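Local coordinates for soluble lytic murein transglycosylase (Pseudomonas aeruginosa, PDB 5OHU), which is a lytic transglycosylase that cleaves the glycan strands of peptidoglycan, by both exolytic and endolytic action, during turnover of the cell wall, at residues Arg349-Ala354 with Ser358-Ala363; Ala363-Leu368 with Ala380-Val385; Trp343-Ala348 with Ala594-Ile599; Arg305-Thr310 with Gln335-Thr340. All blocks are in the same frame, centred on the assembly; numbering follows the deposited sequence.

Interaction 1: residues Arg349-Ala354 with Ser358-Ala363; sequences RSLQLA and SKEPIA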
# COMPACT_ATOMS: atom_id res chain seq x y z
N ARG A 349 13.98 11.46 -22.66
CA ARG A 349 13.49 12.84 -22.56
C ARG A 349 14.58 13.79 -22.07
O ARG A 349 14.70 14.92 -22.57
CB ARG A 349 12.25 12.91 -21.66
CG ARG A 349 11.74 14.35 -21.38
CD ARG A 349 11.09 14.90 -22.65
NE ARG A 349 10.65 16.29 -22.51
CZ ARG A 349 10.48 17.16 -23.50
NH1 ARG A 349 10.72 16.82 -24.75
NH2 ARG A 349 10.07 18.39 -23.24
N SER A 350 15.41 13.35 -21.11
CA SER A 350 16.51 14.22 -20.69
C SER A 350 17.52 14.39 -21.82
O SER A 350 18.08 15.48 -21.98
CB SER A 350 17.17 13.69 -19.42
OG SER A 350 17.75 12.40 -19.62
N LEU A 351 17.76 13.34 -22.61
CA LEU A 351 18.64 13.49 -23.78
C LEU A 351 18.07 14.52 -24.76
O LEU A 351 18.78 15.41 -25.23
CB LEU A 351 18.86 12.13 -24.46
CG LEU A 351 19.85 12.12 -25.64
CD1 LEU A 351 21.22 12.72 -25.25
CD2 LEU A 351 20.06 10.71 -26.25
N GLN A 352 16.78 14.42 -25.06
CA GLN A 352 16.15 15.36 -25.98
C GLN A 352 16.24 16.79 -25.45
O GLN A 352 16.46 17.74 -26.22
CB GLN A 352 14.70 14.93 -26.21
CG GLN A 352 13.87 15.93 -26.98
CD GLN A 352 12.44 15.45 -27.19
OE1 GLN A 352 11.83 14.83 -26.32
NE2 GLN A 352 11.89 15.76 -28.35
N LEU A 353 16.10 16.98 -24.14
CA LEU A 353 16.21 18.32 -23.57
C LEU A 353 17.66 18.79 -23.55
O LEU A 353 17.94 19.98 -23.77
CB LEU A 353 15.61 18.35 -22.17
CG LEU A 353 14.08 18.32 -22.09
CD1 LEU A 353 13.59 18.01 -20.66
CD2 LEU A 353 13.44 19.62 -22.62
N ALA A 354 18.61 17.87 -23.32
CA ALA A 354 20.02 18.24 -23.33
C ALA A 354 20.51 18.56 -24.73
O ALA A 354 21.45 19.34 -24.89
CB ALA A 354 20.87 17.12 -22.74
N SER A 358 19.33 16.47 -31.55
CA SER A 358 19.80 15.10 -31.74
C SER A 358 18.66 14.19 -32.20
O SER A 358 17.52 14.31 -31.73
CB SER A 358 20.41 14.56 -30.45
OG SER A 358 20.74 13.20 -30.58
N LYS A 359 18.99 13.27 -33.10
CA LYS A 359 18.01 12.29 -33.55
C LYS A 359 17.94 11.08 -32.62
O LYS A 359 17.01 10.28 -32.74
CB LYS A 359 18.33 11.81 -34.97
CG LYS A 359 17.61 12.58 -36.07
CD LYS A 359 18.22 13.96 -36.28
CE LYS A 359 17.32 14.85 -37.15
NZ LYS A 359 17.67 16.30 -37.02
N GLU A 360 18.89 10.94 -31.72
CA GLU A 360 19.02 9.76 -30.87
C GLU A 360 17.81 9.51 -29.96
O GLU A 360 17.50 8.35 -29.67
CB GLU A 360 20.31 9.89 -30.06
CG GLU A 360 20.74 8.65 -29.34
CD GLU A 360 22.15 8.80 -28.78
OE1 GLU A 360 22.83 9.79 -29.12
OE2 GLU A 360 22.57 7.91 -28.00
N PRO A 361 17.11 10.54 -29.46
CA PRO A 361 15.92 10.25 -28.63
C PRO A 361 14.83 9.49 -29.37
O PRO A 361 14.07 8.76 -28.72
CB PRO A 361 15.45 11.65 -28.19
CG PRO A 361 16.70 12.47 -28.15
CD PRO A 361 17.52 11.96 -29.35
N ILE A 362 14.74 9.60 -30.70
CA ILE A 362 13.70 8.91 -31.47
C ILE A 362 13.71 7.41 -31.18
O ILE A 362 12.70 6.83 -30.76
CB ILE A 362 13.87 9.18 -32.97
CG1 ILE A 362 13.58 10.64 -33.29
CG2 ILE A 362 13.00 8.23 -33.78
CD1 ILE A 362 13.96 11.00 -34.71
N ALA A 363 14.84 6.75 -31.44
CA ALA A 363 14.93 5.32 -31.20
C ALA A 363 14.66 4.97 -29.75
O ALA A 363 14.06 3.93 -29.45
CB ALA A 363 16.31 4.79 -31.62

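Interaction 2: residues Ala363-Leu368 with Ala380-Val385; sequences ALYQKL and ADRLSV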
# COMPACT_ATOMS: atom_id res chain seq x y z
N ALA A 363 14.84 6.75 -31.44
CA ALA A 363 14.93 5.32 -31.20
C ALA A 363 14.66 4.97 -29.75
O ALA A 363 14.06 3.93 -29.45
CB ALA A 363 16.31 4.79 -31.62
N LEU A 364 15.09 5.82 -28.82
CA LEU A 364 14.83 5.55 -27.41
C LEU A 364 13.33 5.55 -27.12
O LEU A 364 12.80 4.63 -26.48
CB LEU A 364 15.58 6.56 -26.53
CG LEU A 364 17.12 6.50 -26.65
CD1 LEU A 364 17.77 7.64 -25.88
CD2 LEU A 364 17.69 5.14 -26.20
N TYR A 365 12.61 6.56 -27.62
CA TYR A 365 11.17 6.61 -27.42
C TYR A 365 10.47 5.41 -28.06
O TYR A 365 9.47 4.91 -27.53
CB TYR A 365 10.59 7.90 -28.00
CG TYR A 365 10.82 9.16 -27.19
CD1 TYR A 365 10.56 9.21 -25.82
CD2 TYR A 365 11.31 10.31 -27.81
CE1 TYR A 365 10.78 10.37 -25.09
CE2 TYR A 365 11.52 11.49 -27.10
CZ TYR A 365 11.25 11.51 -25.75
OH TYR A 365 11.48 12.68 -25.07
N GLN A 366 10.99 4.94 -29.20
CA GLN A 366 10.30 3.88 -29.93
C GLN A 366 10.30 2.57 -29.15
O GLN A 366 9.33 1.82 -29.21
CB GLN A 366 10.94 3.70 -31.31
CG GLN A 366 10.55 4.80 -32.27
CD GLN A 366 11.34 4.76 -33.55
OE1 GLN A 366 12.49 4.31 -33.59
NE2 GLN A 366 10.73 5.25 -34.63
N LYS A 367 11.36 2.30 -28.40
CA LYS A 367 11.35 1.16 -27.49
C LYS A 367 10.20 1.22 -26.50
O LYS A 367 9.79 0.19 -25.97
CB LYS A 367 12.66 1.09 -26.70
CG LYS A 367 13.91 1.20 -27.53
CD LYS A 367 15.06 1.76 -26.70
CE LYS A 367 15.45 0.84 -25.55
NZ LYS A 367 16.87 1.06 -25.15
N LEU A 368 9.69 2.42 -26.23
CA LEU A 368 8.75 2.65 -25.14
C LEU A 368 7.31 2.73 -25.63
O LEU A 368 6.43 2.13 -25.02
CB LEU A 368 9.15 3.93 -24.41
CG LEU A 368 8.70 3.94 -22.96
CD1 LEU A 368 9.01 2.58 -22.37
CD2 LEU A 368 9.45 5.01 -22.24
N ALA A 380 4.87 8.03 -26.75
CA ALA A 380 4.14 8.19 -28.01
C ALA A 380 3.83 9.66 -28.27
O ALA A 380 3.94 10.14 -29.40
CB ALA A 380 2.86 7.36 -27.98
N ASP A 381 3.45 10.40 -27.22
CA ASP A 381 3.21 11.82 -27.39
C ASP A 381 4.46 12.56 -27.86
O ASP A 381 4.37 13.46 -28.70
CB ASP A 381 2.70 12.43 -26.09
CG ASP A 381 2.62 13.94 -26.16
OD1 ASP A 381 1.66 14.45 -26.78
OD2 ASP A 381 3.52 14.61 -25.61
N ARG A 382 5.62 12.20 -27.33
CA ARG A 382 6.84 12.88 -27.77
C ARG A 382 7.18 12.55 -29.21
O ARG A 382 7.75 13.38 -29.91
CB ARG A 382 8.02 12.53 -26.86
CG ARG A 382 7.82 12.96 -25.42
CD ARG A 382 8.11 14.45 -25.31
NE ARG A 382 7.77 14.95 -23.97
CZ ARG A 382 7.32 16.17 -23.66
NH1 ARG A 382 7.11 17.06 -24.61
NH2 ARG A 382 7.11 16.50 -22.39
N LEU A 383 6.82 11.36 -29.68
CA LEU A 383 6.98 11.01 -31.08
C LEU A 383 5.82 11.51 -31.95
O LEU A 383 5.91 11.41 -33.17
CB LEU A 383 7.11 9.49 -31.23
CG LEU A 383 8.34 8.75 -30.69
CD1 LEU A 383 8.10 7.24 -30.72
CD2 LEU A 383 9.60 9.10 -31.50
N SER A 384 4.73 12.01 -31.35
CA SER A 384 3.51 12.38 -32.09
C SER A 384 2.99 11.23 -32.95
O SER A 384 2.68 11.39 -34.13
CB SER A 384 3.74 13.63 -32.94
OG SER A 384 4.14 14.72 -32.14
N VAL A 385 2.92 10.05 -32.35
CA VAL A 385 2.34 8.89 -33.01
C VAL A 385 1.11 8.48 -32.23
O VAL A 385 0.96 8.86 -31.05
CB VAL A 385 3.37 7.73 -33.13
CG1 VAL A 385 4.61 8.21 -33.90
CG2 VAL A 385 3.73 7.20 -31.77

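Interaction 3: residues Trp343-Ala348 with Ala594-Ile599; sequences WRYWQA and AFDVWI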
# COMPACT_ATOMS: atom_id res chain seq x y z
N TRP A 343 12.21 5.18 -16.21
CA TRP A 343 13.55 5.69 -16.49
C TRP A 343 13.96 5.47 -17.94
O TRP A 343 14.85 6.18 -18.42
CB TRP A 343 14.57 5.10 -15.51
CG TRP A 343 14.20 5.55 -14.15
CD1 TRP A 343 13.75 4.78 -13.09
CD2 TRP A 343 14.11 6.90 -13.72
NE1 TRP A 343 13.43 5.59 -12.03
CE2 TRP A 343 13.64 6.89 -12.39
CE3 TRP A 343 14.40 8.13 -14.32
CZ2 TRP A 343 13.46 8.06 -11.66
CZ3 TRP A 343 14.21 9.29 -13.60
CH2 TRP A 343 13.74 9.24 -12.28
N ARG A 344 13.32 4.54 -18.65
CA ARG A 344 13.48 4.53 -20.10
C ARG A 344 12.92 5.82 -20.69
O ARG A 344 13.53 6.44 -21.57
CB ARG A 344 12.81 3.31 -20.72
CG ARG A 344 13.58 2.00 -20.52
CD ARG A 344 12.96 0.85 -21.29
NE ARG A 344 11.87 0.27 -20.51
CZ ARG A 344 10.76 -0.25 -21.01
NH1 ARG A 344 10.57 -0.30 -22.33
NH2 ARG A 344 9.84 -0.74 -20.19
N TYR A 345 11.76 6.26 -20.19
CA TYR A 345 11.22 7.52 -20.67
C TYR A 345 12.16 8.67 -20.34
O TYR A 345 12.47 9.49 -21.21
CB TYR A 345 9.83 7.81 -20.10
CG TYR A 345 9.38 9.20 -20.49
CD1 TYR A 345 8.93 9.46 -21.80
CD2 TYR A 345 9.45 10.26 -19.58
CE1 TYR A 345 8.56 10.73 -22.20
CE2 TYR A 345 9.07 11.54 -19.96
CZ TYR A 345 8.62 11.76 -21.27
OH TYR A 345 8.25 13.03 -21.65
N TRP A 346 12.61 8.77 -19.09
CA TRP A 346 13.38 9.96 -18.72
C TRP A 346 14.78 9.94 -19.34
O TRP A 346 15.33 11.01 -19.61
CB TRP A 346 13.41 10.12 -17.20
CG TRP A 346 12.11 10.75 -16.73
CD1 TRP A 346 11.13 10.15 -15.98
CD2 TRP A 346 11.62 12.07 -17.04
NE1 TRP A 346 10.08 11.02 -15.78
CE2 TRP A 346 10.35 12.20 -16.43
CE3 TRP A 346 12.14 13.14 -17.77
CZ2 TRP A 346 9.59 13.38 -16.53
CZ3 TRP A 346 11.38 14.32 -17.87
CH2 TRP A 346 10.13 14.43 -17.25
N GLN A 347 15.33 8.77 -19.65
CA GLN A 347 16.58 8.76 -20.40
C GLN A 347 16.41 9.41 -21.77
O GLN A 347 17.19 10.29 -22.16
CB GLN A 347 17.11 7.34 -20.55
CG GLN A 347 18.32 7.30 -21.47
CD GLN A 347 19.05 5.97 -21.42
OE1 GLN A 347 19.04 5.22 -22.39
NE2 GLN A 347 19.66 5.66 -20.28
N ALA A 348 15.38 8.99 -22.52
CA ALA A 348 15.10 9.61 -23.81
C ALA A 348 14.78 11.09 -23.67
O ALA A 348 15.29 11.92 -24.43
CB ALA A 348 13.93 8.88 -24.49
N ALA A 594 7.49 22.16 -17.27
CA ALA A 594 6.79 21.20 -18.12
C ALA A 594 5.97 20.24 -17.27
O ALA A 594 6.35 19.89 -16.16
CB ALA A 594 7.79 20.43 -18.99
N PHE A 595 4.83 19.81 -17.82
CA PHE A 595 3.90 18.97 -17.06
C PHE A 595 4.53 17.63 -16.66
O PHE A 595 4.23 17.10 -15.58
CB PHE A 595 2.65 18.73 -17.89
CG PHE A 595 2.83 17.68 -18.95
CD1 PHE A 595 3.46 17.99 -20.14
CD2 PHE A 595 2.42 16.38 -18.72
CE1 PHE A 595 3.65 17.02 -21.11
CE2 PHE A 595 2.61 15.39 -19.68
CZ PHE A 595 3.23 15.71 -20.88
N ASP A 596 5.37 17.03 -17.51
CA ASP A 596 5.90 15.72 -17.15
C ASP A 596 6.97 15.83 -16.06
O ASP A 596 7.05 14.95 -15.19
CB ASP A 596 6.44 14.99 -18.40
CG ASP A 596 7.48 15.79 -19.16
OD1 ASP A 596 7.73 16.95 -18.81
OD2 ASP A 596 8.06 15.24 -20.13
N VAL A 597 7.76 16.91 -16.05
CA VAL A 597 8.67 17.15 -14.94
C VAL A 597 7.89 17.37 -13.64
O VAL A 597 8.23 16.82 -12.59
CB VAL A 597 9.59 18.35 -15.24
CG1 VAL A 597 10.41 18.73 -13.97
CG2 VAL A 597 10.52 18.06 -16.40
N TRP A 598 6.83 18.19 -13.70
CA TRP A 598 6.06 18.46 -12.48
C TRP A 598 5.49 17.18 -11.90
O TRP A 598 5.59 16.95 -10.69
CB TRP A 598 4.93 19.45 -12.76
CG TRP A 598 4.26 19.86 -11.46
CD1 TRP A 598 4.70 20.82 -10.58
CD2 TRP A 598 3.07 19.30 -10.88
NE1 TRP A 598 3.84 20.89 -9.49
CE2 TRP A 598 2.83 19.98 -9.67
CE3 TRP A 598 2.16 18.32 -11.29
CZ2 TRP A 598 1.74 19.70 -8.85
CZ3 TRP A 598 1.07 18.04 -10.47
CH2 TRP A 598 0.88 18.72 -9.27
N ILE A 599 4.90 16.33 -12.74
CA ILE A 599 4.34 15.07 -12.26
C ILE A 599 5.43 14.21 -11.66
O ILE A 599 5.28 13.65 -10.57
CB ILE A 599 3.61 14.32 -13.39
CG1 ILE A 599 2.27 15.00 -13.70
CG2 ILE A 599 3.31 12.90 -12.94
CD1 ILE A 599 1.86 14.82 -15.15

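Interaction 4: residues Arg305-Thr310 with Gln335-Thr340; sequences RDNTVT and QDLAAT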
# COMPACT_ATOMS: atom_id res chain seq x y z
N ARG A 305 23.19 2.44 -4.54
CA ARG A 305 22.63 1.27 -3.87
C ARG A 305 21.21 1.50 -3.38
O ARG A 305 20.47 0.53 -3.19
CB ARG A 305 23.51 0.87 -2.68
CG ARG A 305 24.93 0.55 -3.05
CD ARG A 305 24.95 -0.19 -4.38
NE ARG A 305 26.23 -0.05 -5.08
CZ ARG A 305 26.67 -0.85 -6.06
NH1 ARG A 305 25.91 -1.85 -6.47
NH2 ARG A 305 27.85 -0.62 -6.64
N ASP A 306 20.83 2.74 -3.15
CA ASP A 306 19.53 3.07 -2.57
C ASP A 306 18.66 3.63 -3.70
O ASP A 306 18.87 4.76 -4.16
CB ASP A 306 19.72 4.06 -1.43
CG ASP A 306 18.47 4.30 -0.65
OD1 ASP A 306 17.39 4.39 -1.26
OD2 ASP A 306 18.56 4.42 0.58
N ASN A 307 17.70 2.81 -4.14
CA ASN A 307 16.89 3.18 -5.30
C ASN A 307 16.08 4.45 -5.05
O ASN A 307 15.92 5.27 -5.96
CB ASN A 307 15.95 2.03 -5.67
CG ASN A 307 16.66 0.90 -6.40
OD1 ASN A 307 17.86 0.95 -6.66
ND2 ASN A 307 15.90 -0.13 -6.72
N THR A 308 15.56 4.62 -3.83
CA THR A 308 14.83 5.84 -3.52
C THR A 308 15.73 7.07 -3.66
O THR A 308 15.30 8.10 -4.18
CB THR A 308 14.25 5.76 -2.11
OG1 THR A 308 13.44 4.58 -2.01
CG2 THR A 308 13.35 7.00 -1.82
N VAL A 309 16.99 6.96 -3.24
CA VAL A 309 17.90 8.09 -3.35
C VAL A 309 18.29 8.31 -4.80
O VAL A 309 18.48 9.46 -5.23
CB VAL A 309 19.15 7.89 -2.46
CG1 VAL A 309 20.16 9.01 -2.70
CG2 VAL A 309 18.75 7.82 -0.98
N THR A 310 18.44 7.24 -5.57
CA THR A 310 18.81 7.39 -6.98
C THR A 310 17.72 8.11 -7.75
O THR A 310 18.01 9.00 -8.56
CB THR A 310 19.06 6.02 -7.60
OG1 THR A 310 20.06 5.34 -6.85
CG2 THR A 310 19.54 6.17 -9.02
N GLN A 335 19.94 -2.35 -12.83
CA GLN A 335 19.08 -3.02 -13.80
C GLN A 335 17.60 -2.85 -13.47
O GLN A 335 16.79 -2.59 -14.37
CB GLN A 335 19.44 -4.50 -13.85
CG GLN A 335 18.43 -5.41 -14.57
CD GLN A 335 18.36 -5.16 -16.07
OE1 GLN A 335 19.23 -4.50 -16.64
NE2 GLN A 335 17.33 -5.69 -16.70
N ASP A 336 17.21 -3.02 -12.21
CA ASP A 336 15.81 -2.93 -11.85
C ASP A 336 15.24 -1.53 -12.09
O ASP A 336 14.04 -1.40 -12.37
CB ASP A 336 15.60 -3.35 -10.40
CG ASP A 336 16.42 -2.52 -9.43
OD1 ASP A 336 17.46 -1.96 -9.84
OD2 ASP A 336 16.05 -2.43 -8.24
N LEU A 337 16.05 -0.47 -11.99
CA LEU A 337 15.53 0.86 -12.32
C LEU A 337 15.60 1.12 -13.82
O LEU A 337 14.66 1.68 -14.40
CB LEU A 337 16.30 1.94 -11.57
CG LEU A 337 16.02 2.13 -10.08
CD1 LEU A 337 16.73 3.38 -9.63
CD2 LEU A 337 14.54 2.26 -9.76
N ALA A 338 16.69 0.70 -14.46
CA ALA A 338 16.84 0.88 -15.90
C ALA A 338 15.73 0.19 -16.69
O ALA A 338 15.38 0.64 -17.78
CB ALA A 338 18.21 0.37 -16.34
N ALA A 339 15.19 -0.92 -16.17
CA ALA A 339 14.17 -1.66 -16.91
C ALA A 339 12.80 -0.99 -16.88
O ALA A 339 11.95 -1.35 -17.69
CB ALA A 339 14.03 -3.08 -16.36
N THR A 340 12.56 -0.05 -15.98
CA THR A 340 11.22 0.51 -15.87
C THR A 340 10.91 1.46 -17.02
O THR A 340 11.79 2.13 -17.57
CB THR A 340 11.06 1.25 -14.56
OG1 THR A 340 11.89 2.42 -14.60
CG2 THR A 340 11.48 0.33 -13.40

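Interaction 1: residues Arg349-Ala354 with Ser358-Ala363
Apolar packing between L351 and Q352 on one helix and E360 and P361 on the next carries this contact. The P361 ring enters as a wedge: its CG lies 3.7 Å from the Q352 backbone N and equally far from Q352 CB, and 4.0 Å from L351 CG. Proline suits a first helical turn, where its missing N-H costs no backbone bond, and its compact, puckered ring sits where the backbones are closest, Q352 CA and P361 CA 5.8 Å apart. L351 has CG anti to the backbone N (chi1 -176°), which carries CG toward the second helix; from there CD2 crosses the E360 side chain at roughly a right angle. That methyl touches E360 CG at 3.8 Å, lying against CB, CG and the carboxylate carbon of an extended chain whose charged end is at the surface.

The two segments lie on either side of the turn of a helical hairpin, helices 341-354 and 360-368 joined by a short connection, within the mostly helical Slt chain.

No hydrogen bond crosses between the segments; the polar interactions sit beside the packing. S358 accepts from E360 N through OG at 3.1 Å, a capping bond in the turn that leads into the second helix, where short serine can fold back onto a backbone N-H. Q352 uses CB for packing and sends OE1 on to the Y365 hydroxyl. The same oxygen lies in the plane of the R349 guanidinium and takes a weak bond from its NH1.

Interaction 2: residues Ala363-Leu368 with Ala380-Val385
One face of the Y365 ring is covered by the aliphatic start of R382, whose CB sits 3.8 Å from the ring centroid and 19° off the normal, a CH-pi contact displaced toward the hydroxyl end. R382 CG continues along that end, 3.7 Å from Y365 OH. The guanidinium itself has travelled on, its plane 36° from that of the ring, and no face-to-face stack forms; D381 OD2, from the same helix, lies over one guanidinium face, toward its rim. The bend responsible lies at chi2 (-80°), which turns the arginine away after its CB has met the tyrosine.

Beside the ring, L383 packs against its stem: L383 CG is 3.6 Å from Y365 CB. The leucine's CD1 also reaches Q366 CG at 3.8 Å, the two chains crossing at about a right angle. Glutamine serves well at this exposed border, giving its methylenes to the leucine while its amide can stay near solvent.

The contact joins helix 360-368 to the last turn of helix 374-383, which ends in a Schellman motif; S384 takes the positive phi needed to turn the chain back.

Nothing in this interface is a hydrogen bond. Tyrosine and arginine both suit it because each has an apolar shaft and a polar end: the shafts pack together, while the hydroxyl keeps its glutamine partner and R382 NH2 forms a salt bridge with D596, which probably offsets the nearby like charge of R349. The contact itself rests on dispersion and CH-pi attraction.

Interaction 3: residues Trp343-Ala348 with Ala594-Ile599
D596 turns its CG between its backbone N and carbonyl carbon (chi1 56°), aiming the carboxylate at helix 341-354, while Y345 places its ring anti to the backbone N (chi1 173°), which carries the hydroxyl across to it. The phenol donates to D596 OD2 at 2.7 Å from Y345 OH, on the anti lone pair, away from the other oxygen. Ring and carboxylate planes stand 65° apart, and the acid oxygen lies at the ring's edge.

W346 lies beside this bond, touching with the far edge of its benzo ring. Its CH2 is 3.5 Å from D596 CG and 3.7 Å from V597 CG2, and its CZ2 lies 3.3 Å from D596 O. Y345 CE2 sits over the centre of the indole, 3.7 Å above the W346 plane. Such large side chains are what can span axes 12.6 Å apart, and the branched valine offers a methyl where the indole ends. The indole NE1 has its own partner in E600.

D596 is buried, and its charge is met by more than the tyrosine. Besides its salt bridge to the carboxylate, R382 donates from NE to Y345 OH, linking both partners of the bond. These partners are consistent with a carboxylate that stays ionised.

The contact ties helix 341-354 to helix 595-600, part of the transglycosylase SLT region. L378 of helix 374-383 touches Y345 and D596, L368 of helix 360-368 lies against Y345, and strand 593-594, paired with strand 638-639, leads into helix 595-600.

Interaction 4: residues Arg305-Thr310 with Gln335-Thr340
N307 and T310, on the first turn of helix 307-319, meet D336 and L337 of the short helix 335-338; D306 just before them sets up that turn. As N-cap, D306 accepts from V309 N through OD1 at 3.3 Å, the usual task of an aspartate whose short carboxylate can reach an N-H of the first turn. R279 is a distant, weak ion-pair partner of its other oxygen.

N307 comes next and carries the polar link. Its ND2 donates to D336 OD2 at 2.8 Å with an N-H...O angle of 148°. The acceptor lies in the amide plane, yet the amide comes to the carboxylate from above its plane, the two planes being 48° apart. With CG beside its backbone N (chi1 -77°), the asparagine also slides past L337 in the opposite direction, and N307 CG comes to 3.9 Å from L337 CG.

T310, a turn later, adds its methyl: T310 CG2 meets L337 CD1 at 4.0 Å. Its hydroxyl points back to its own helix, donating from OG1 to D306 O at 3.0 Å. That carbonyl also accepts from T310 N, two bonds to one oxygen. Threonine suits the site because its hydroxyl is held by its own helix while its methyl faces L337.

On the facing segment, T340 OG1 donates to L337 O and caps W343 N, beginning helix 341-354.

The chemistry is split by depth: the leucine and the threonine methyl are buried, and over them lies one link between a neutral amide and a charged carboxylate, which is probably still partly solvated.

Interaction 3 is the fully buried contact of the four; interactions 1, 2 and 4 each combine buried residues with exposed ones at the margin. Helix 341-354 serves interactions 1 and 3, and helix 360-368 serves 1 and 2, so these three form one cluster, with centres 10 to 13 Å apart. Polar side chains of interactions 1, 2 and 3 are bonded to one another across this cluster. Interactions 1 and 2 are themselves without a hydrogen bond between their segments and rest on apolar packing, whereas 3 and 4 each have one across. Interaction 4 touches the cluster through R344 and A339, beside interaction 3.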